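Local structure of ATP-dependent Clp protease proteolytic subunit (Listeria monocytogenes, 4JCQ) at residues H[34-37]-H[38-42]; H[62-65]-H[66-70]; H[98-102]-H[103-107]; H[138-141]-H[142-146]; H[167-170]-H[171-174]. The protein probably cleaves peptide bonds in misfolded proteins as a serine peptidase of the S14 family, working with an ATP-driven partner from inside a barrel of stacked heptameric rings. One frame throughout, in Å; residues are numbered along the deposited sequence.

How the contacts relate
All five contacts are local, each within one continuous stretch of the Clp protease fold, and they follow one another along the chain without interleaving. Contact 1 on helix 32-48 and contact 2 on helix 64-76 belong to successive beta-alpha-beta units; their centres are about 12 Å apart and the helices pack together. Contact 2 also meets contact 4, on helix 133-151, through a salt bridge from Asp68 to Arg142. Contact 3 leads into strand 105-108 of the parallel sheet. It touches contact 5, at the start of helix 170-176, where Ser107 meets Val170. Contacts 1, 2, 4 and 5 also reach neighbouring subunits, so these elements also lie at subunit interfaces of the ring.

Contact 1. Residues H[34-37]-H[38-42]; sequences LAED and VSKQL
Lys40 lies along Glu36 one turn of helix 32-48 later, and the two chains point the same way. The lysine CB and CG pass over the backbone oxygen of Glu36; Lys40 CG is 3.4 Å from Glu36 O. CD moves off that oxygen. Lys40 CE comes to 3.6 Å from Glu36 OE2. Lys40 NZ then forms a salt bridge with Glu36 OE2 at 3.2 Å, whose hydrogen bond is weak. Both chains are stretched out beyond CG. Glu36 CG stands anti to its own N (chi1 -176°), while Lys40 CG stands beside its N (chi1 -79°), and the charged ends meet beyond the helix surface.

Ser39 turns its hydroxyl back to the helix. Its OG donates to Ala35 O at 2.8 Å, and Ser39 N donates to the same oxygen at 2.9 Å. The two donors arrive from opposite faces of the carbonyl plane. Ser39 OG also bonds Tyr27 OH of a neighbouring subunit.

On another side of the helix, Leu34 CD1 meets Val38 CG2 at 3.9 Å. This pair faces Ile26 of strand 23-27. Gln41 NE2 makes a weak bond to Asp37 O.

The chemistry is divided by side. Apolar groups meet the sheet. Ala35 O accepts two hydrogen bonds from Ser39 and holds its hydroxyl in place at the subunit interface. The Glu36 to Lys40 pair is long, so its hydrogen bond is weak.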
# COMPACT_ATOMS: atom_id res chain seq x y z
N LEU H 34 -7.45 6.91 -15.04
CA LEU H 34 -8.55 6.09 -15.55
C LEU H 34 -8.38 5.80 -17.04
O LEU H 34 -8.60 4.67 -17.49
CB LEU H 34 -9.90 6.76 -15.25
CG LEU H 34 -11.24 6.03 -15.44
CD1 LEU H 34 -11.81 6.29 -16.82
CD2 LEU H 34 -11.20 4.54 -15.13
N ALA H 35 -7.97 6.82 -17.80
CA ALA H 35 -7.70 6.67 -19.23
C ALA H 35 -6.66 5.59 -19.51
O ALA H 35 -6.81 4.81 -20.45
CB ALA H 35 -7.29 8.00 -19.85
N GLU H 36 -5.61 5.55 -18.69
CA GLU H 36 -4.56 4.53 -18.82
C GLU H 36 -5.10 3.13 -18.52
O GLU H 36 -4.84 2.19 -19.28
CB GLU H 36 -3.37 4.85 -17.91
CG GLU H 36 -2.20 3.88 -18.08
CD GLU H 36 -0.94 4.30 -17.33
OE1 GLU H 36 -0.82 5.48 -16.96
OE2 GLU H 36 -0.07 3.43 -17.13
N ASP H 37 -5.85 3.01 -17.42
CA ASP H 37 -6.46 1.74 -17.03
C ASP H 37 -7.42 1.22 -18.10
O ASP H 37 -7.37 0.04 -18.46
CB ASP H 37 -7.19 1.91 -15.69
CG ASP H 37 -7.64 0.58 -15.09
OD1 ASP H 37 -8.67 0.57 -14.39
OD2 ASP H 37 -6.97 -0.45 -15.32
N VAL H 38 -8.28 2.10 -18.62
CA VAL H 38 -9.23 1.74 -19.67
C VAL H 38 -8.52 1.38 -20.98
O VAL H 38 -8.88 0.40 -21.63
CB VAL H 38 -10.30 2.85 -19.88
CG1 VAL H 38 -11.14 2.58 -21.13
CG2 VAL H 38 -11.20 2.96 -18.66
N SER H 39 -7.51 2.17 -21.35
CA SER H 39 -6.71 1.89 -22.55
C SER H 39 -6.07 0.50 -22.48
O SER H 39 -6.12 -0.25 -23.46
CB SER H 39 -5.63 2.96 -22.76
OG SER H 39 -6.21 4.21 -23.08
N LYS H 40 -5.49 0.17 -21.33
CA LYS H 40 -4.87 -1.14 -21.12
C LYS H 40 -5.87 -2.29 -21.25
O LYS H 40 -5.58 -3.30 -21.88
CB LYS H 40 -4.16 -1.20 -19.76
CG LYS H 40 -2.80 -0.53 -19.75
CD LYS H 40 -2.17 -0.56 -18.37
CE LYS H 40 -0.83 0.16 -18.38
NZ LYS H 40 -0.20 0.19 -17.03
N GLN H 41 -7.06 -2.11 -20.65
CA GLN H 41 -8.12 -3.12 -20.72
C GLN H 41 -8.61 -3.33 -22.14
O GLN H 41 -8.79 -4.47 -22.58
CB GLN H 41 -9.29 -2.74 -19.81
CG GLN H 41 -9.00 -2.86 -18.32
CD GLN H 41 -10.18 -2.45 -17.47
OE1 GLN H 41 -11.23 -3.09 -17.50
NE2 GLN H 41 -10.01 -1.39 -16.70
N LEU H 42 -8.83 -2.24 -22.87
CA LEU H 42 -9.31 -2.30 -24.25
C LEU H 42 -8.29 -2.94 -25.20
O LEU H 42 -8.67 -3.73 -26.07
CB LEU H 42 -9.70 -0.91 -24.76
CG LEU H 42 -10.94 -0.23 -24.16
CD1 LEU H 42 -11.11 1.17 -24.73
CD2 LEU H 42 -12.21 -1.05 -24.38

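Contact 2. Residues H[62-65]-H[66-70]; sequences GHVE and AGDTI
The first turn of helix 64-76 belongs to the beta-alpha-beta unit that joins strand 53-59 to strand 81-86. His63 takes the N-cap position. Its carbonyl oxygen receives Gly67 N at 3.1 Å and, weakly, Ala66 N. Ala66 CB lies 3.5 Å from the same His63 O.

Val64 and Asp68 lie side by side one turn apart and point the same way. Val64 CG2 lies beside the carbonyl carbon of its own residue, and this brings it to 3.7 Å from Asp68 OD1. Asp68 N donates to Val64 O at 2.8 Å. Water 1 also donates to Val64 O at 2.8 Å and gives a second bond to Asp68 OD2, 3.1 Å away. The water therefore ties the carboxylate to the carbonyl that already holds the Asp68 amide. The other carboxylate oxygen, OD1, forms a salt bridge with Arg142 of helix 133-151, which would favour a charged aspartate.

Glu65 folds back over its own backbone. Its CG sits between N and the carbonyl carbon (chi1 72°), and this Glu65 CG lies 3.2 Å from Ala66 N. A bend at chi2 (-79°) then turns the carboxylate. Thr69 N donates to Glu65 O. Thr69 OG1 is held by Thr86 and Asn58 of a neighbouring subunit.

The Val64 side chain is about 9 Å from that of Ser91, the predicted nucleophile. A helix that carries the chain from one parallel strand to the next is the crossover of a beta-alpha-beta unit, here within the ClpP/crotonase fold.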
# COMPACT_ATOMS: atom_id res chain seq x y z
N GLY H 62 -14.96 14.78 -16.16
CA GLY H 62 -13.64 15.07 -15.61
C GLY H 62 -12.79 15.89 -16.56
O GLY H 62 -13.17 17.00 -16.95
N HIS H 63 -11.64 15.33 -16.95
CA HIS H 63 -10.67 16.04 -17.79
C HIS H 63 -10.88 15.74 -19.24
O HIS H 63 -10.93 14.57 -19.64
CB HIS H 63 -9.25 15.66 -17.37
CG HIS H 63 -8.89 16.09 -15.96
ND1 HIS H 63 -9.30 15.41 -14.87
CD2 HIS H 63 -8.13 17.16 -15.49
CE1 HIS H 63 -8.84 16.01 -13.77
NE2 HIS H 63 -8.12 17.08 -14.15
N VAL H 64 -11.00 16.79 -20.05
CA VAL H 64 -11.32 16.68 -21.48
C VAL H 64 -10.35 15.78 -22.25
O VAL H 64 -10.78 14.93 -23.04
CB VAL H 64 -11.46 18.08 -22.15
CG1 VAL H 64 -10.21 18.93 -21.96
CG2 VAL H 64 -11.82 17.95 -23.63
N GLU H 65 -9.05 15.93 -22.00
CA GLU H 65 -8.02 15.18 -22.73
C GLU H 65 -8.06 13.68 -22.43
O GLU H 65 -7.75 12.86 -23.30
CB GLU H 65 -6.62 15.77 -22.47
CG GLU H 65 -6.04 15.52 -21.08
CD GLU H 65 -6.59 16.45 -20.00
OE1 GLU H 65 -7.36 17.38 -20.31
OE2 GLU H 65 -6.24 16.24 -18.82
N ALA H 66 -8.44 13.34 -21.20
CA ALA H 66 -8.62 11.95 -20.80
C ALA H 66 -9.86 11.36 -21.47
O ALA H 66 -9.85 10.20 -21.89
CB ALA H 66 -8.73 11.84 -19.29
N GLY H 67 -10.92 12.16 -21.55
CA GLY H 67 -12.14 11.76 -22.25
C GLY H 67 -11.91 11.55 -23.74
O GLY H 67 -12.44 10.61 -24.33
N ASP H 68 -11.10 12.43 -24.33
CA ASP H 68 -10.72 12.33 -25.74
C ASP H 68 -9.98 11.04 -26.06
O ASP H 68 -10.25 10.39 -27.07
CB ASP H 68 -9.88 13.54 -26.16
CG ASP H 68 -10.69 14.82 -26.28
OD1 ASP H 68 -10.10 15.92 -26.14
OD2 ASP H 68 -11.92 14.74 -26.51
N THR H 69 -9.04 10.67 -25.18
CA THR H 69 -8.27 9.43 -25.33
C THR H 69 -9.17 8.19 -25.28
O THR H 69 -9.08 7.33 -26.16
CB THR H 69 -7.14 9.34 -24.28
OG1 THR H 69 -6.13 10.31 -24.59
CG2 THR H 69 -6.48 7.96 -24.29
N ILE H 70 -10.04 8.12 -24.28
CA ILE H 70 -10.95 6.98 -24.14
C ILE H 70 -11.91 6.89 -25.33
O ILE H 70 -12.11 5.81 -25.88
CB ILE H 70 -11.72 7.00 -22.80
CG1 ILE H 70 -10.74 6.93 -21.62
CG2 ILE H 70 -12.71 5.85 -22.72
CD1 ILE H 70 -11.33 7.33 -20.28
O HOH W 1 -13.44 14.49 -23.83

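Contact 3. Residues H[98-102]-H[103-107]; sequences LAAEK and ENRFS
The backbone makes a tight turn of 3-10 type at Lys102 and Glu103: Asn104 N donates to Glu101 O at 2.8 Å and Arg105 N donates to Lys102 O at 3.1 Å. After the turn the chain enters strand 105-108.

Arg105 folds back over the loop that precedes it. Its CG lies 3.4 Å from Glu101 O. A bend at chi3 (-65°) then turns the guanidinium toward Ala100. Arg105 NH1 donates to Ala100 O at 2.9 Å, and that oxygen lies at the edge of the guanidinium, close to its plane. Leu98 CD2 sits 3.5 Å above the plane, over the centre of one face. The opposite face has Lys102 CA near its rim. Lys102 CG comes to 3.5 Å from Arg105 NH2, where the two chains cross. The planar group is thus sandwiched between aliphatic atoms and gripped at its edge. Its other nitrogens are also engaged: NE donates to Ile178 O, and NH2 donates to Ala150 O and Gly177 O. Four carbonyl acceptors would probably stabilise the buried positive charge.

Water 2 accepts from Glu101 N and from Asn104 ND2, the latter at 2.7 Å. It links the entry of the turn to the amide near its exit.

The loop and its arginine join several parts of the fold. Leu98 packs on helix 133-151, and Ala100 and Arg105 on Val83 of strand 81-86. The guanidinium bonds Ala150 O of helix 133-151 and the loop between helix 170-176 and strand 181-182.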
# COMPACT_ATOMS: atom_id res chain seq x y z
N LEU H 98 -20.67 8.51 -26.36
CA LEU H 98 -21.00 8.74 -27.77
C LEU H 98 -19.96 8.20 -28.76
O LEU H 98 -20.14 8.34 -29.97
CB LEU H 98 -21.27 10.23 -28.02
CG LEU H 98 -22.53 10.83 -27.37
CD1 LEU H 98 -22.58 12.33 -27.61
CD2 LEU H 98 -23.80 10.16 -27.87
N ALA H 99 -18.89 7.59 -28.25
CA ALA H 99 -17.89 6.94 -29.11
C ALA H 99 -18.44 5.70 -29.80
O ALA H 99 -18.00 5.34 -30.90
CB ALA H 99 -16.64 6.59 -28.31
N ALA H 100 -19.39 5.03 -29.15
CA ALA H 100 -20.04 3.85 -29.72
C ALA H 100 -21.05 4.27 -30.79
O ALA H 100 -21.64 5.35 -30.71
CB ALA H 100 -20.72 3.04 -28.63
N GLU H 101 -21.24 3.40 -31.78
CA GLU H 101 -22.24 3.63 -32.83
C GLU H 101 -23.63 3.65 -32.21
O GLU H 101 -23.88 2.97 -31.21
CB GLU H 101 -22.15 2.55 -33.92
CG GLU H 101 -20.80 2.47 -34.63
CD GLU H 101 -20.45 3.74 -35.39
OE1 GLU H 101 -19.29 4.18 -35.29
OE2 GLU H 101 -21.33 4.30 -36.09
N LYS H 102 -24.53 4.43 -32.81
CA LYS H 102 -25.86 4.68 -32.23
C LYS H 102 -26.60 3.42 -31.80
O LYS H 102 -27.12 3.36 -30.69
CB LYS H 102 -26.72 5.52 -33.18
CG LYS H 102 -27.92 6.16 -32.50
CD LYS H 102 -28.62 7.16 -33.41
CE LYS H 102 -29.60 8.02 -32.62
NZ LYS H 102 -30.71 7.23 -32.03
N GLU H 103 -26.64 2.41 -32.67
CA GLU H 103 -27.35 1.16 -32.37
C GLU H 103 -26.70 0.32 -31.25
O GLU H 103 -27.30 -0.65 -30.78
CB GLU H 103 -27.60 0.32 -33.63
CG GLU H 103 -26.68 0.59 -34.82
CD GLU H 103 -25.43 -0.27 -34.83
OE1 GLU H 103 -25.52 -1.47 -34.48
OE2 GLU H 103 -24.36 0.24 -35.22
N ASN H 104 -25.50 0.71 -30.83
CA ASN H 104 -24.80 0.04 -29.73
C ASN H 104 -24.81 0.85 -28.43
O ASN H 104 -24.04 0.55 -27.51
CB ASN H 104 -23.36 -0.29 -30.15
CG ASN H 104 -23.29 -1.25 -31.32
OD1 ASN H 104 -24.07 -2.21 -31.40
ND2 ASN H 104 -22.36 -1.01 -32.23
N ARG H 105 -25.68 1.85 -28.35
CA ARG H 105 -25.76 2.72 -27.17
C ARG H 105 -27.00 2.41 -26.34
O ARG H 105 -28.13 2.70 -26.74
CB ARG H 105 -25.69 4.20 -27.56
CG ARG H 105 -24.42 4.58 -28.31
CD ARG H 105 -24.07 6.05 -28.17
NE ARG H 105 -25.06 6.93 -28.79
CZ ARG H 105 -24.94 7.46 -30.01
NH1 ARG H 105 -23.87 7.23 -30.75
NH2 ARG H 105 -25.90 8.25 -30.47
N PHE H 106 -26.77 1.83 -25.17
CA PHE H 106 -27.84 1.36 -24.29
C PHE H 106 -27.86 2.14 -22.97
O PHE H 106 -26.89 2.83 -22.62
CB PHE H 106 -27.67 -0.13 -23.99
CG PHE H 106 -27.68 -1.01 -25.21
CD1 PHE H 106 -26.51 -1.26 -25.91
CD2 PHE H 106 -28.87 -1.59 -25.65
CE1 PHE H 106 -26.52 -2.07 -27.04
CE2 PHE H 106 -28.88 -2.40 -26.78
CZ PHE H 106 -27.70 -2.65 -27.47
N SER H 107 -28.97 2.03 -22.25
CA SER H 107 -29.06 2.61 -20.92
C SER H 107 -29.86 1.73 -19.97
O SER H 107 -30.88 1.15 -20.34
CB SER H 107 -29.70 4.00 -20.96
OG SER H 107 -29.65 4.60 -19.68
O HOH W 2 -20.37 0.74 -31.51

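Contact 4. Residues H[138-141]-H[142-146]; sequences RMRE and RINRL
The Arg140 guanidinium meets water 3 at its edge, in plane, and the water links it to Asn144. Water 3 accepts from Arg140 NH2 at 3.0 Å and from Asn144 ND2 at 3.2 Å. It bridges two flat groups whose planes are 63° apart. The bend at chi2 (56°) brings Arg140 CD to 3.5 Å from Asn144 OD1, and the bend at chi3 then turns the guanidinium. The far ends are held elsewhere: Arg140 by a salt bridge to Asp163, Asn144 OD1 by Thr162. At the Arg142 guanidinium, Met139 CG lies obliquely, 4.1 Å from Arg142 NH1, and Ile143 CG1 is over one face, toward the rim.

Met139 CG and Ile143 CD1 meet at 3.8 Å, side by side. Glu141 and Arg145 also run alongside each other. Arg145 NH1 lies 3.6 Å from Glu141 CB but 4.2 Å from Glu141 OE2, beyond a salt bridge.

These residues share helix 133-151. Met139, Arg142 and Ile143 rest on Val64 of helix 64-76, while Arg140, Glu141 and Asn144 face helix 155-162. Arg138 forms a salt bridge with Glu172, and Arg142 NH2 a hydrogen bond with Asn110, both of one neighbouring subunit.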
# COMPACT_ATOMS: atom_id res chain seq x y z
N ARG H 138 -12.19 26.88 -29.70
CA ARG H 138 -11.79 25.75 -30.54
C ARG H 138 -12.20 24.41 -29.93
O ARG H 138 -12.75 23.55 -30.63
CB ARG H 138 -10.28 25.76 -30.78
CG ARG H 138 -9.84 26.62 -31.94
CD ARG H 138 -8.37 26.37 -32.23
NE ARG H 138 -8.02 26.74 -33.60
CZ ARG H 138 -6.84 26.49 -34.17
NH1 ARG H 138 -5.89 25.87 -33.49
NH2 ARG H 138 -6.63 26.87 -35.42
N MET H 139 -11.92 24.24 -28.64
CA MET H 139 -12.30 23.04 -27.89
C MET H 139 -13.80 22.81 -27.94
O MET H 139 -14.26 21.71 -28.23
CB MET H 139 -11.83 23.15 -26.44
CG MET H 139 -12.08 21.92 -25.58
SD MET H 139 -11.78 22.22 -23.82
CE MET H 139 -10.01 22.42 -23.78
N ARG H 140 -14.56 23.87 -27.67
CA ARG H 140 -16.02 23.81 -27.68
C ARG H 140 -16.57 23.43 -29.06
O ARG H 140 -17.45 22.57 -29.15
CB ARG H 140 -16.63 25.13 -27.20
CG ARG H 140 -18.16 25.15 -27.13
CD ARG H 140 -18.71 24.02 -26.25
NE ARG H 140 -18.25 24.13 -24.87
CZ ARG H 140 -18.85 24.86 -23.93
NH1 ARG H 140 -18.34 24.90 -22.70
NH2 ARG H 140 -19.94 25.56 -24.21
N GLU H 141 -16.04 24.05 -30.11
CA GLU H 141 -16.44 23.75 -31.48
C GLU H 141 -16.19 22.28 -31.84
O GLU H 141 -17.04 21.62 -32.44
CB GLU H 141 -15.74 24.67 -32.48
CG GLU H 141 -16.23 26.11 -32.44
CD GLU H 141 -15.44 27.05 -33.34
OE1 GLU H 141 -15.76 28.26 -33.36
OE2 GLU H 141 -14.49 26.59 -34.02
N ARG H 142 -15.02 21.77 -31.45
CA ARG H 142 -14.64 20.38 -31.69
C ARG H 142 -15.61 19.40 -31.01
O ARG H 142 -16.10 18.47 -31.63
CB ARG H 142 -13.20 20.12 -31.24
CG ARG H 142 -12.70 18.70 -31.47
CD ARG H 142 -11.26 18.51 -31.00
NE ARG H 142 -11.09 18.79 -29.57
CZ ARG H 142 -11.32 17.93 -28.58
NH1 ARG H 142 -11.13 18.29 -27.32
NH2 ARG H 142 -11.76 16.70 -28.84
N ILE H 143 -15.88 19.63 -29.72
CA ILE H 143 -16.77 18.76 -28.95
C ILE H 143 -18.22 18.88 -29.43
O ILE H 143 -18.93 17.88 -29.50
CB ILE H 143 -16.64 19.01 -27.43
CG1 ILE H 143 -15.20 18.74 -26.98
CG2 ILE H 143 -17.60 18.12 -26.65
CD1 ILE H 143 -14.84 19.32 -25.63
N ASN H 144 -18.64 20.10 -29.77
CA ASN H 144 -19.98 20.33 -30.33
C ASN H 144 -20.23 19.53 -31.61
O ASN H 144 -21.29 18.92 -31.76
CB ASN H 144 -20.23 21.83 -30.59
CG ASN H 144 -20.54 22.61 -29.32
OD1 ASN H 144 -20.84 22.04 -28.27
ND2 ASN H 144 -20.46 23.93 -29.42
N ARG H 145 -19.25 19.54 -32.51
CA ARG H 145 -19.33 18.78 -33.76
C ARG H 145 -19.37 17.28 -33.50
O ARG H 145 -20.12 16.55 -34.15
CB ARG H 145 -18.17 19.13 -34.70
CG ARG H 145 -18.28 20.50 -35.35
CD ARG H 145 -17.21 20.70 -36.41
NE ARG H 145 -17.29 22.03 -37.02
CZ ARG H 145 -16.54 23.07 -36.65
NH1 ARG H 145 -15.64 22.95 -35.69
NH2 ARG H 145 -16.69 24.24 -37.26
N LEU H 146 -18.55 16.82 -32.55
CA LEU H 146 -18.53 15.42 -32.14
C LEU H 146 -19.91 14.96 -31.66
O LEU H 146 -20.43 13.95 -32.13
CB LEU H 146 -17.47 15.21 -31.05
CG LEU H 146 -17.06 13.79 -30.63
CD1 LEU H 146 -15.66 13.80 -30.06
CD2 LEU H 146 -18.04 13.19 -29.63
O HOH W 3 -21.24 25.83 -26.92

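Contact 5. Residues H[167-170]-H[171-174]; sequences WLSV and NEAK
Ser169 and Glu172 form a capping box at the start of helix 170-176. Ser169 is the N-cap. Its OG accepts from Glu172 N at 3.2 Å, with a fairly straight N-H...O angle of 161°. In return, Glu172 OE1 accepts from Ser169 N at 3.0 Å. That donor approaches the anti side of the carboxylate, 16° out of its plane. Two backbone amides at the helix start are thereby satisfied by side chains. The serine hydroxyl sits between its own N and carbonyl carbon (chi1 70°), close to the backbone, where it can face the first turn. Ala173 N then donates to Ser169 O at 2.8 Å and continues the helix.

Next outward, Leu168 crosses over the glutamate stem. Its CD2 is 3.8 Å from Glu172 CB, and its CB is 4.3 Å from Ala173 CB. Val170 and Asn171 pack on Ile182 of strand 181-182. Ala173 rests on Tyr113 of strand 111-114.

Glu172 OE1 also forms a salt bridge with Arg138 of a neighbouring subunit, which would favour a charged glutamate. The cap is thus also part of the subunit interface. Trp167, just before the cap, makes a cation-pi contact with Arg112. Water 4 donates to Trp167 O at 3.0 Å and, weakly, to Glu172 OE1 at 3.4 Å.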
# COMPACT_ATOMS: atom_id res chain seq x y z
N TRP H 167 -30.26 18.45 -16.90
CA TRP H 167 -30.26 17.00 -16.88
C TRP H 167 -31.39 16.43 -17.68
O TRP H 167 -32.53 16.90 -17.59
CB TRP H 167 -30.32 16.50 -15.44
CG TRP H 167 -29.02 16.68 -14.71
CD1 TRP H 167 -28.65 17.74 -13.88
CD2 TRP H 167 -27.86 15.78 -14.73
NE1 TRP H 167 -27.38 17.55 -13.39
CE2 TRP H 167 -26.85 16.40 -13.86
CE3 TRP H 167 -27.57 14.57 -15.35
CZ2 TRP H 167 -25.61 15.81 -13.64
CZ3 TRP H 167 -26.32 13.99 -15.12
CH2 TRP H 167 -25.36 14.60 -14.29
N LEU H 168 -31.07 15.43 -18.50
CA LEU H 168 -32.06 14.70 -19.26
C LEU H 168 -32.36 13.38 -18.56
O LEU H 168 -31.45 12.68 -18.13
CB LEU H 168 -31.55 14.42 -20.68
CG LEU H 168 -31.27 15.62 -21.60
CD1 LEU H 168 -30.36 15.19 -22.74
CD2 LEU H 168 -32.57 16.22 -22.13
N SER H 169 -33.65 13.06 -18.45
CA SER H 169 -34.07 11.74 -18.01
C SER H 169 -33.67 10.72 -19.07
O SER H 169 -33.31 11.10 -20.19
CB SER H 169 -35.59 11.71 -17.78
OG SER H 169 -36.29 11.78 -19.00
N VAL H 170 -33.74 9.44 -18.72
CA VAL H 170 -33.39 8.37 -19.65
C VAL H 170 -34.24 8.42 -20.94
O VAL H 170 -33.72 8.22 -22.04
CB VAL H 170 -33.42 6.97 -18.97
CG1 VAL H 170 -34.84 6.56 -18.58
CG2 VAL H 170 -32.76 5.92 -19.85
N ASN H 171 -35.53 8.73 -20.78
CA ASN H 171 -36.44 8.87 -21.92
C ASN H 171 -36.13 10.10 -22.79
O ASN H 171 -36.20 10.03 -24.02
CB ASN H 171 -37.90 8.90 -21.46
CG ASN H 171 -38.40 7.53 -21.02
OD1 ASN H 171 -38.89 7.37 -19.91
ND2 ASN H 171 -38.27 6.55 -21.90
N GLU H 172 -35.79 11.21 -22.14
CA GLU H 172 -35.40 12.43 -22.84
C GLU H 172 -34.08 12.25 -23.59
O GLU H 172 -33.91 12.78 -24.69
CB GLU H 172 -35.29 13.61 -21.87
CG GLU H 172 -36.63 14.12 -21.36
CD GLU H 172 -36.49 15.21 -20.32
OE1 GLU H 172 -35.52 15.18 -19.53
OE2 GLU H 172 -37.36 16.10 -20.28
N ALA H 173 -33.15 11.50 -22.99
CA ALA H 173 -31.86 11.21 -23.61
C ALA H 173 -32.02 10.32 -24.84
O ALA H 173 -31.26 10.43 -25.80
CB ALA H 173 -30.92 10.57 -22.60
N LYS H 174 -33.03 9.44 -24.80
CA LYS H 174 -33.39 8.61 -25.95
C LYS H 174 -33.95 9.48 -27.08
O LYS H 174 -33.54 9.33 -28.23
CB LYS H 174 -34.40 7.54 -25.53
CG LYS H 174 -34.67 6.47 -26.57
CD LYS H 174 -35.62 5.42 -26.03
CE LYS H 174 -35.84 4.29 -27.02
NZ LYS H 174 -36.65 4.70 -28.20
O HOH W 4 -34.45 18.37 -19.37